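Local coordinates for putative secreted cellulose binding protein (Streptomyces coelicolor, PDB 4OY7), which cleaves cellulose chains oxidatively with a copper ion, this chain being the catalytic AA10 lytic polysaccharide monooxygenase domain of a longer secreted protein, at residues V102-W107 with Y156-A161; G112-Y117 with T141-Q146; L171-W176 with F186-V191. All blocks are in the same frame, centred on the assembly; numbering follows the deposited sequence.

Interaction 1: residues V102-W107 with Y156-A161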
loop_
_atom_site.group_PDB
_atom_site.type_symbol
_atom_site.label_atom_id
_atom_site.label_comp_id
_atom_site.label_asym_id
_atom_site.label_seq_id
_atom_site.Cartn_x
_atom_site.Cartn_y
_atom_site.Cartn_z
ATOM N N VAL A 102 6.498 3.892 -10.603
ATOM C CA VAL A 102 5.601 3.787 -9.439
ATOM C C VAL A 102 4.458 4.791 -9.609
ATOM O O VAL A 102 4.687 5.875 -10.133
ATOM C CB VAL A 102 6.363 4.058 -8.119
ATOM C CG1 VAL A 102 5.405 4.163 -6.919
ATOM C CG2 VAL A 102 7.428 2.990 -7.877
ATOM N N GLU A 103 3.237 4.381 -9.231
ATOM C CA GLU A 103 2.032 5.217 -9.298
ATOM C C GLU A 103 1.362 5.191 -7.955
ATOM O O GLU A 103 1.256 4.116 -7.370
ATOM C CB GLU A 103 1.064 4.694 -10.377
ATOM C CG GLU A 103 1.697 4.813 -11.749
ATOM C CD GLU A 103 0.748 4.719 -12.948
ATOM O OE1 GLU A 103 -0.483 4.701 -12.808
ATOM O OE2 GLU A 103 1.252 4.660 -14.070
ATOM N N TYR A 104 1.028 6.363 -7.418
ATOM C CA TYR A 104 0.350 6.457 -6.137
ATOM C C TYR A 104 -0.872 7.341 -6.303
ATOM O O TYR A 104 -0.776 8.407 -6.916
ATOM C CB TYR A 104 1.298 7.018 -5.082
ATOM C CG TYR A 104 0.864 6.839 -3.642
ATOM C CD1 TYR A 104 -0.171 7.610 -3.118
ATOM C CD2 TYR A 104 1.511 5.953 -2.790
ATOM C CE1 TYR A 104 -0.582 7.467 -1.812
ATOM C CE2 TYR A 104 1.132 5.829 -1.479
ATOM C CZ TYR A 104 0.071 6.577 -0.995
ATOM O OH TYR A 104 -0.321 6.450 0.313
ATOM N N SER A 105 -2.038 6.875 -5.846
ATOM C CA SER A 105 -3.281 7.601 -6.065
ATOM C C SER A 105 -3.227 9.029 -5.562
ATOM O O SER A 105 -2.757 9.274 -4.487
ATOM C CB SER A 105 -4.443 6.883 -5.369
ATOM O OG SER A 105 -5.628 7.658 -5.395
ATOM N N ASN A 106 -3.755 9.965 -6.361
ATOM C CA ASN A 106 -3.971 11.341 -5.886
ATOM C C ASN A 106 -5.462 11.621 -5.698
ATOM O O ASN A 106 -5.960 12.662 -6.123
ATOM C CB ASN A 106 -3.349 12.379 -6.830
ATOM C CG ASN A 106 -3.980 12.382 -8.195
ATOM O OD1 ASN A 106 -4.818 11.537 -8.495
ATOM N ND2 ASN A 106 -3.560 13.308 -9.043
ATOM N N TRP A 107 -6.180 10.680 -5.077
ATOM C CA TRP A 107 -7.624 10.855 -4.925
ATOM C C TRP A 107 -7.945 12.199 -4.252
ATOM O O TRP A 107 -8.874 12.888 -4.666
ATOM C CB TRP A 107 -8.265 9.665 -4.177
ATOM C CG TRP A 107 -9.775 9.676 -4.272
ATOM C CD1 TRP A 107 -10.659 9.954 -3.261
ATOM C CD2 TRP A 107 -10.575 9.457 -5.448
ATOM N NE1 TRP A 107 -11.953 9.884 -3.730
ATOM C CE2 TRP A 107 -11.928 9.609 -5.072
ATOM C CE3 TRP A 107 -10.277 9.152 -6.790
ATOM C CZ2 TRP A 107 -12.988 9.463 -5.988
ATOM C CZ3 TRP A 107 -11.328 9.025 -7.697
ATOM C CH2 TRP A 107 -12.669 9.167 -7.288
ATOM N N TYR A 156 0.159 10.364 -8.506
ATOM C CA TYR A 156 1.570 10.741 -8.438
ATOM C C TYR A 156 2.384 9.662 -9.143
ATOM O O TYR A 156 1.954 8.524 -9.253
ATOM C CB TYR A 156 2.009 10.846 -6.980
ATOM C CG TYR A 156 1.308 11.925 -6.179
ATOM C CD1 TYR A 156 1.792 13.236 -6.147
ATOM C CD2 TYR A 156 0.172 11.635 -5.430
ATOM C CE1 TYR A 156 1.154 14.206 -5.395
ATOM C CE2 TYR A 156 -0.469 12.605 -4.677
ATOM C CZ TYR A 156 0.038 13.879 -4.649
ATOM O OH TYR A 156 -0.618 14.825 -3.912
ATOM N N TYR A 157 3.544 10.025 -9.660
ATOM C CA TYR A 157 4.376 9.118 -10.398
ATOM C C TYR A 157 5.846 9.467 -10.134
ATOM O O TYR A 157 6.239 10.650 -10.055
ATOM C CB TYR A 157 4.068 9.108 -11.925
ATOM C CG TYR A 157 4.363 10.365 -12.691
ATOM C CD1 TYR A 157 5.615 10.588 -13.238
ATOM C CD2 TYR A 157 3.388 11.322 -12.914
ATOM C CE1 TYR A 157 5.889 11.724 -13.973
ATOM C CE2 TYR A 157 3.657 12.463 -13.656
ATOM C CZ TYR A 157 4.909 12.660 -14.176
ATOM O OH TYR A 157 5.195 13.807 -14.888
ATOM N N TRP A 158 6.633 8.405 -10.025
ATOM C CA TRP A 158 8.090 8.460 -9.883
ATOM C C TRP A 158 8.715 7.120 -10.235
ATOM O O TRP A 158 8.010 6.135 -10.408
ATOM C CB TRP A 158 8.501 8.874 -8.480
ATOM C CG TRP A 158 8.196 7.920 -7.354
ATOM C CD1 TRP A 158 9.009 6.914 -6.895
ATOM C CD2 TRP A 158 7.023 7.895 -6.518
ATOM N NE1 TRP A 158 8.421 6.276 -5.821
ATOM C CE2 TRP A 158 7.210 6.862 -5.565
ATOM C CE3 TRP A 158 5.847 8.680 -6.460
ATOM C CZ2 TRP A 158 6.272 6.572 -4.586
ATOM C CZ3 TRP A 158 4.902 8.396 -5.479
ATOM C CH2 TRP A 158 5.127 7.348 -4.543
ATOM N N ASP A 159 10.036 7.092 -10.374
ATOM C CA ASP A 159 10.742 5.853 -10.685
ATOM C C ASP A 159 11.340 5.260 -9.409
ATOM O O ASP A 159 11.800 6.012 -8.549
ATOM C CB ASP A 159 11.891 6.111 -11.659
ATOM C CG ASP A 159 11.430 6.583 -13.021
ATOM O OD1 ASP A 159 10.427 6.039 -13.534
ATOM O OD2 ASP A 159 12.124 7.458 -13.602
ATOM N N LEU A 160 11.352 3.925 -9.317
ATOM C CA LEU A 160 12.035 3.185 -8.250
ATOM C C LEU A 160 13.002 2.133 -8.817
ATOM O O LEU A 160 12.565 1.232 -9.540
ATOM C CB LEU A 160 11.001 2.492 -7.354
ATOM C CG LEU A 160 11.513 1.500 -6.294
ATOM C CD1 LEU A 160 12.504 2.167 -5.334
ATOM C CD2 LEU A 160 10.312 0.842 -5.598
ATOM N N ALA A 161 14.286 2.234 -8.456
ATOM C CA ALA A 161 15.307 1.258 -8.851
ATOM C C ALA A 161 15.281 0.129 -7.846
ATOM O O ALA A 161 15.644 0.331 -6.688
ATOM C CB ALA A 161 16.687 1.912 -8.884
#

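Interaction 2: residues G112-Y117 with T141-Q146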
loop_
_atom_site.group_PDB
_atom_site.type_symbol
_atom_site.label_atom_id
_atom_site.label_comp_id
_atom_site.label_asym_id
_atom_site.label_seq_id
_atom_site.Cartn_x
_atom_site.Cartn_y
_atom_site.Cartn_z
ATOM N N GLY A 112 4.039 16.768 0.415
ATOM C CA GLY A 112 4.736 15.880 1.350
ATOM C C GLY A 112 5.664 14.880 0.685
ATOM O O GLY A 112 5.967 14.993 -0.527
ATOM N N ASP A 113 6.133 13.936 1.505
ATOM C CA ASP A 113 7.100 12.893 1.132
ATOM C C ASP A 113 6.429 11.545 1.091
ATOM O O ASP A 113 5.584 11.210 1.958
ATOM C CB ASP A 113 8.215 12.745 2.180
ATOM C CG ASP A 113 9.156 13.892 2.243
ATOM O OD1 ASP A 113 9.162 14.729 1.344
ATOM O OD2 ASP A 113 9.923 13.924 3.236
ATOM N N PHE A 114 6.851 10.719 0.142
ATOM C CA PHE A 114 6.546 9.316 0.141
ATOM C C PHE A 114 7.768 8.539 0.608
ATOM O O PHE A 114 8.823 8.540 -0.052
ATOM C CB PHE A 114 6.140 8.896 -1.260
ATOM C CG PHE A 114 4.869 9.526 -1.722
ATOM C CD1 PHE A 114 4.874 10.737 -2.396
ATOM C CD2 PHE A 114 3.653 8.904 -1.487
ATOM C CE1 PHE A 114 3.692 11.336 -2.825
ATOM C CE2 PHE A 114 2.468 9.496 -1.895
ATOM C CZ PHE A 114 2.476 10.706 -2.571
ATOM N N ARG A 115 7.624 7.887 1.755
ATOM C CA ARG A 115 8.709 7.072 2.334
ATOM C C ARG A 115 8.444 5.665 1.904
ATOM O O ARG A 115 7.414 5.088 2.308
ATOM C CB ARG A 115 8.692 7.172 3.850
ATOM C CG ARG A 115 9.027 8.554 4.359
ATOM C CD ARG A 115 8.830 8.698 5.835
ATOM N NE ARG A 115 9.016 10.066 6.311
ATOM C CZ ARG A 115 8.816 10.441 7.562
ATOM N NH1 ARG A 115 8.468 9.539 8.499
ATOM N NH2 ARG A 115 9.020 11.717 7.896
ATOM N N VAL A 116 9.378 5.111 1.141
ATOM C CA VAL A 116 9.201 3.812 0.498
ATOM C C VAL A 116 10.144 2.780 1.131
ATOM O O VAL A 116 11.361 2.973 1.161
ATOM C CB VAL A 116 9.451 3.912 -1.019
ATOM C CG1 VAL A 116 9.289 2.542 -1.681
ATOM C CG2 VAL A 116 8.550 4.980 -1.683
ATOM N N TYR A 117 9.565 1.676 1.595
ATOM C CA TYR A 117 10.280 0.598 2.305
ATOM C C TYR A 117 10.091 -0.774 1.679
ATOM O O TYR A 117 9.030 -1.082 1.140
ATOM C CB TYR A 117 9.830 0.495 3.768
ATOM C CG TYR A 117 9.834 1.760 4.600
ATOM C CD1 TYR A 117 8.854 2.730 4.445
ATOM C CD2 TYR A 117 10.762 1.935 5.593
ATOM C CE1 TYR A 117 8.838 3.871 5.251
ATOM C CE2 TYR A 117 10.768 3.059 6.407
ATOM C CZ TYR A 117 9.784 4.023 6.247
ATOM O OH TYR A 117 9.836 5.150 7.070
ATOM N N THR A 141 10.099 13.325 -2.536
ATOM C CA THR A 141 9.524 14.569 -2.061
ATOM C C THR A 141 8.727 15.242 -3.171
ATOM O O THR A 141 9.280 15.591 -4.223
ATOM C CB THR A 141 10.631 15.489 -1.506
ATOM O OG1 THR A 141 11.344 14.802 -0.454
ATOM C CG2 THR A 141 10.020 16.792 -0.992
ATOM N N ASN A 142 7.428 15.442 -2.940
ATOM C CA ASN A 142 6.564 16.170 -3.886
ATOM C C ASN A 142 6.731 15.758 -5.358
ATOM O O ASN A 142 7.063 16.581 -6.230
ATOM C CB ASN A 142 6.783 17.671 -3.706
ATOM C CG ASN A 142 6.173 18.182 -2.438
ATOM O OD1 ASN A 142 5.027 17.852 -2.132
ATOM N ND2 ASN A 142 6.917 18.994 -1.697
ATOM N N PRO A 143 6.507 14.455 -5.643
ATOM C CA PRO A 143 6.563 14.004 -7.024
ATOM C C PRO A 143 5.436 14.607 -7.844
ATOM O O PRO A 143 4.439 15.062 -7.277
ATOM C CB PRO A 143 6.382 12.483 -6.901
ATOM C CG PRO A 143 5.563 12.332 -5.690
ATOM C CD PRO A 143 6.047 13.400 -4.740
ATOM N N PRO A 144 5.593 14.619 -9.179
ATOM C CA PRO A 144 4.552 15.144 -10.062
ATOM C C PRO A 144 3.305 14.256 -10.167
ATOM O O PRO A 144 3.312 13.080 -9.730
ATOM C CB PRO A 144 5.255 15.215 -11.419
ATOM C CG PRO A 144 6.277 14.142 -11.359
ATOM C CD PRO A 144 6.736 14.077 -9.934
ATOM N N GLN A 145 2.254 14.828 -10.773
ATOM C CA GLN A 145 0.968 14.138 -10.906
ATOM C C GLN A 145 0.556 14.001 -12.362
ATOM O O GLN A 145 0.840 14.883 -13.177
ATOM C CB GLN A 145 -0.121 14.893 -10.136
ATOM C CG GLN A 145 -0.021 14.760 -8.614
ATOM C CD GLN A 145 -0.942 15.741 -7.900
ATOM O OE1 GLN A 145 -2.158 15.662 -8.023
ATOM N NE2 GLN A 145 -0.358 16.685 -7.165
ATOM N N GLN A 146 -0.100 12.892 -12.681
ATOM C CA GLN A 146 -0.721 12.666 -14.001
ATOM C C GLN A 146 -2.203 12.415 -13.733
ATOM O O GLN A 146 -2.549 11.501 -12.981
ATOM C CB GLN A 146 -0.052 11.450 -14.655
ATOM C CG GLN A 146 -0.682 10.912 -15.931
ATOM C CD GLN A 146 -0.175 11.627 -17.157
ATOM O OE1 GLN A 146 1.002 11.539 -17.507
ATOM N NE2 GLN A 146 -1.045 12.356 -17.799
#

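Interaction 3: residues L171-W176 with F186-V191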
loop_
_atom_site.group_PDB
_atom_site.type_symbol
_atom_site.label_atom_id
_atom_site.label_comp_id
_atom_site.label_asym_id
_atom_site.label_seq_id
_atom_site.Cartn_x
_atom_site.Cartn_y
_atom_site.Cartn_z
ATOM N N LEU A 171 7.165 -7.328 0.383
ATOM C CA LEU A 171 6.114 -6.320 0.434
ATOM C C LEU A 171 6.771 -4.939 0.392
ATOM O O LEU A 171 7.838 -4.716 0.978
ATOM C CB LEU A 171 5.305 -6.532 1.691
ATOM C CG LEU A 171 4.178 -5.576 2.027
ATOM C CD1 LEU A 171 3.229 -6.370 2.926
ATOM C CD2 LEU A 171 4.705 -4.330 2.725
ATOM N N ILE A 172 6.157 -4.017 -0.331
ATOM C CA ILE A 172 6.587 -2.615 -0.332
ATOM C C ILE A 172 5.586 -1.827 0.494
ATOM O O ILE A 172 4.402 -1.779 0.164
ATOM C CB ILE A 172 6.680 -2.041 -1.768
ATOM C CG1 ILE A 172 7.837 -2.710 -2.527
ATOM C CG2 ILE A 172 6.895 -0.537 -1.762
ATOM C CD1 ILE A 172 7.785 -2.515 -4.022
ATOM N N PHE A 173 6.090 -1.200 1.549
ATOM C CA PHE A 173 5.284 -0.357 2.438
ATOM C C PHE A 173 5.635 1.091 2.180
ATOM O O PHE A 173 6.832 1.436 2.056
ATOM C CB PHE A 173 5.591 -0.657 3.908
ATOM C CG PHE A 173 5.096 0.392 4.843
ATOM C CD1 PHE A 173 3.724 0.563 5.067
ATOM C CD2 PHE A 173 5.983 1.223 5.500
ATOM C CE1 PHE A 173 3.275 1.537 5.935
ATOM C CE2 PHE A 173 5.521 2.218 6.354
ATOM C CZ PHE A 173 4.165 2.397 6.536
ATOM N N MET A 174 4.609 1.932 2.040
ATOM C CA MET A 174 4.822 3.365 1.862
ATOM C C MET A 174 4.056 4.149 2.890
ATOM O O MET A 174 2.902 3.796 3.236
ATOM C CB MET A 174 4.421 3.838 0.474
ATOM C CG MET A 174 4.905 2.960 -0.647
ATOM S SD MET A 174 4.592 3.734 -2.250
ATOM C CE MET A 174 4.850 2.316 -3.296
ATOM N N GLN A 175 4.713 5.172 3.405
ATOM C CA GLN A 175 4.086 6.133 4.308
ATOM C C GLN A 175 4.135 7.483 3.622
ATOM O O GLN A 175 5.201 7.989 3.244
ATOM C CB GLN A 175 4.762 6.170 5.675
ATOM C CG GLN A 175 3.938 6.885 6.726
ATOM C CD GLN A 175 4.546 6.778 8.113
ATOM O OE1 GLN A 175 5.339 5.868 8.387
ATOM N NE2 GLN A 175 4.154 7.690 9.015
ATOM N N TRP A 176 2.947 8.036 3.390
ATOM C CA TRP A 176 2.796 9.324 2.774
ATOM C C TRP A 176 2.682 10.332 3.898
ATOM O O TRP A 176 1.675 10.353 4.619
ATOM C CB TRP A 176 1.531 9.361 1.912
ATOM C CG TRP A 176 1.334 10.607 1.115
ATOM C CD1 TRP A 176 2.248 11.610 0.872
ATOM C CD2 TRP A 176 0.142 10.973 0.402
ATOM N NE1 TRP A 176 1.681 12.572 0.073
ATOM C CE2 TRP A 176 0.397 12.206 -0.229
ATOM C CE3 TRP A 176 -1.125 10.370 0.240
ATOM C CZ2 TRP A 176 -0.559 12.849 -1.006
ATOM C CZ3 TRP A 176 -2.052 11.004 -0.502
ATOM C CH2 TRP A 176 -1.770 12.225 -1.143
ATOM N N PHE A 186 -1.024 5.125 4.628
ATOM C CA PHE A 186 -0.274 3.910 4.849
ATOM C C PHE A 186 -0.617 2.908 3.761
ATOM O O PHE A 186 -1.789 2.606 3.540
ATOM C CB PHE A 186 -0.617 3.341 6.236
ATOM C CG PHE A 186 -0.092 4.196 7.365
ATOM C CD1 PHE A 186 -0.762 5.340 7.751
ATOM C CD2 PHE A 186 1.120 3.883 8.008
ATOM C CE1 PHE A 186 -0.248 6.184 8.726
ATOM C CE2 PHE A 186 1.629 4.732 8.994
ATOM C CZ PHE A 186 0.941 5.880 9.344
ATOM N N SER A 187 0.413 2.447 3.065
ATOM C CA SER A 187 0.211 1.621 1.878
ATOM C C SER A 187 1.043 0.379 1.879
ATOM O O SER A 187 2.243 0.477 2.019
ATOM C CB SER A 187 0.574 2.436 0.639
ATOM O OG SER A 187 0.429 1.688 -0.560
ATOM N N CYS A 188 0.423 -0.772 1.606
ATOM C CA CYS A 188 1.123 -2.075 1.607
ATOM C C CYS A 188 0.887 -2.805 0.307
ATOM O O CYS A 188 -0.260 -3.049 -0.057
ATOM C CB CYS A 188 0.592 -2.939 2.720
ATOM S SG CYS A 188 1.224 -2.536 4.385
ATOM N N SER A 189 1.963 -3.138 -0.394
ATOM C CA SER A 189 1.879 -3.783 -1.705
ATOM C C SER A 189 2.646 -5.109 -1.692
ATOM O O SER A 189 3.852 -5.155 -1.495
ATOM C CB SER A 189 2.481 -2.868 -2.756
ATOM O OG SER A 189 1.820 -1.611 -2.775
ATOM N N ASP A 190 1.912 -6.190 -1.926
ATOM C CA ASP A 190 2.505 -7.490 -2.097
ATOM C C ASP A 190 3.157 -7.609 -3.457
ATOM O O ASP A 190 2.546 -7.257 -4.489
ATOM C CB ASP A 190 1.443 -8.565 -1.953
ATOM C CG ASP A 190 0.916 -8.655 -0.541
ATOM O OD1 ASP A 190 -0.170 -8.121 -0.304
ATOM O OD2 ASP A 190 1.610 -9.186 0.348
ATOM N N VAL A 191 4.387 -8.108 -3.479
ATOM C CA VAL A 191 5.150 -8.260 -4.725
ATOM C C VAL A 191 5.863 -9.606 -4.699
ATOM O O VAL A 191 5.957 -10.264 -3.635
ATOM C CB VAL A 191 6.169 -7.119 -4.939
ATOM C CG1 VAL A 191 5.458 -5.770 -4.845
ATOM C CG2 VAL A 191 7.341 -7.211 -3.969
HETATM O O HOH W 1 2.686 0.274 -1.024
#

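Interaction 1: residues V102-W107 with Y156-A161
V102 lies against the indole of W158 where strands 99-105 and 155-161 run antiparallel in one of the two sheets of the immunoglobulin-like β-sandwich that AA10 monooxygenases share. Its CG1 sits over one face of the six-membered ring, 3.8 Å from the W158 ring centroid, offset toward the rim, while CG2 meets CB of L160 at 3.6 Å. A branched valine suits this place because its two methyls serve two neighbours at once. The indole is brought across to the other strand by the W158 first torsion (chi1 67°), which places CG over the backbone, flanked by N and C. CB of Y104 packs by CZ3 and CH2 of the same indole, so V102 and Y104, on the same face as W158, share one large aromatic surface. Behind the side chains, V102 and W158 form one hydrogen-bonded pair and Y104 and Y156 another; the bond from V102 N to W158 O, 2.7 Å, is nearly in line with the C=O bond. Further out, W158 NE1 is held by Q138 OE1, and F114 and M174 from the opposing sheet pack on this aromatic layer. Y156 OH bonds to the backbone N of the copper ligand H110, linking the core to the metal site. Where strand 99-105 ends, N106 CB rests 3.6 Å from Y156 CE2.

Interaction 2: residues G112-Y117 with T141-Q146
F114 and P143 make the tightly packed side of this contact, at the mouth of the loop that leads from strand 134-141 of one sheet to strand 145-146 of the other. P143 CG lies 3.6 Å from F114 CE1, and the two side chains cross at about a right angle; the rigid pyrrolidine suits a buried bend beside a phenylalanine that also meets W158, Y156 and W176. Next to it N142 grips G112 twice, once from its backbone N to G112 O at 2.9 Å and once through its side-chain OD1, which accepts from G112 N, also at 2.9 Å, from above its carbonyl plane. With CG beside its own backbone N (chi1 -73°), N142 turns its amide oxygen back to G112, whose phi of 151° would press a CB against the preceding carbonyl. On the looser, more exposed side, D113 and T141 point the same way, and T141 OG1 donates to D113 OD1 over 2.8 Å, from above the carboxylate plane. An alanine in place of D113 is likely to leave the T141 hydroxyl without this acceptor and free to turn. The chemistry thus implies a bend held by polar bonds near solvent and by apolar contact inside.

Interaction 3: residues L171-W176 with F186-V191
Water 1 lies between S187 and S189 and is held by three protein atoms: it donates to I172 O at 2.9 Å and to S189 OG at 2.7 Å, and shares a 2.7 Å hydrogen bond with S187 OG. Serine suits both positions, being small enough to fit beneath strand 4-6 of the facing sheet and polar enough to hold a buried water; S187 OG is also bonded to A4 N, and S189 OG to P7 O. On this face M174 CB meets S187 CB, and I172 CD1 reaches V191 CG1 at 4.1 Å. The other face carries two aromatic rings, F173 and F186. F173, its CG anti to the backbone N (chi1 164°), brings its ring up to the partner strand, where F186 CD2 comes up to its edge, 3.7 Å from F173 CZ. Also at that edge is C188 SG, in a sulfur-aromatic contact 5.4 Å from the F173 centroid; this sulfur is tied to C69 by a disulfide. The extended chain of Q175 lays CG over a face of F186, with its amide 29° from the ring plane, while NE2 bonds to R58 O and N184 OD1. Four backbone bonds through the hydrogen-bonded pairs I172-S189 and M174-S187 complete a long antiparallel β-hairpin, a central element of the AA10 β-sandwich.

In the fold
Interactions 1 and 3 belong to different sheets of the sandwich and face each other across its core: Y104 and Y156 meet W176, and M174 packs on Y104. Interaction 2 takes in the connection between the sheets, since strand 112-119 pairs with strand 168-178 of interaction 3, whereas strand 145-146 borders strand 155-161 of interaction 1. Interaction 3 is wholly buried and nearest the chain's centre; interaction 1 is mostly buried, with Y157 exposed; interaction 2 is only partly buried. Their chemistry follows: aromatic packing on regular strand pairing in interaction 1, a side-chain-backbone clasp in interaction 2, and a water, a disulfide and ring edges in interaction 3.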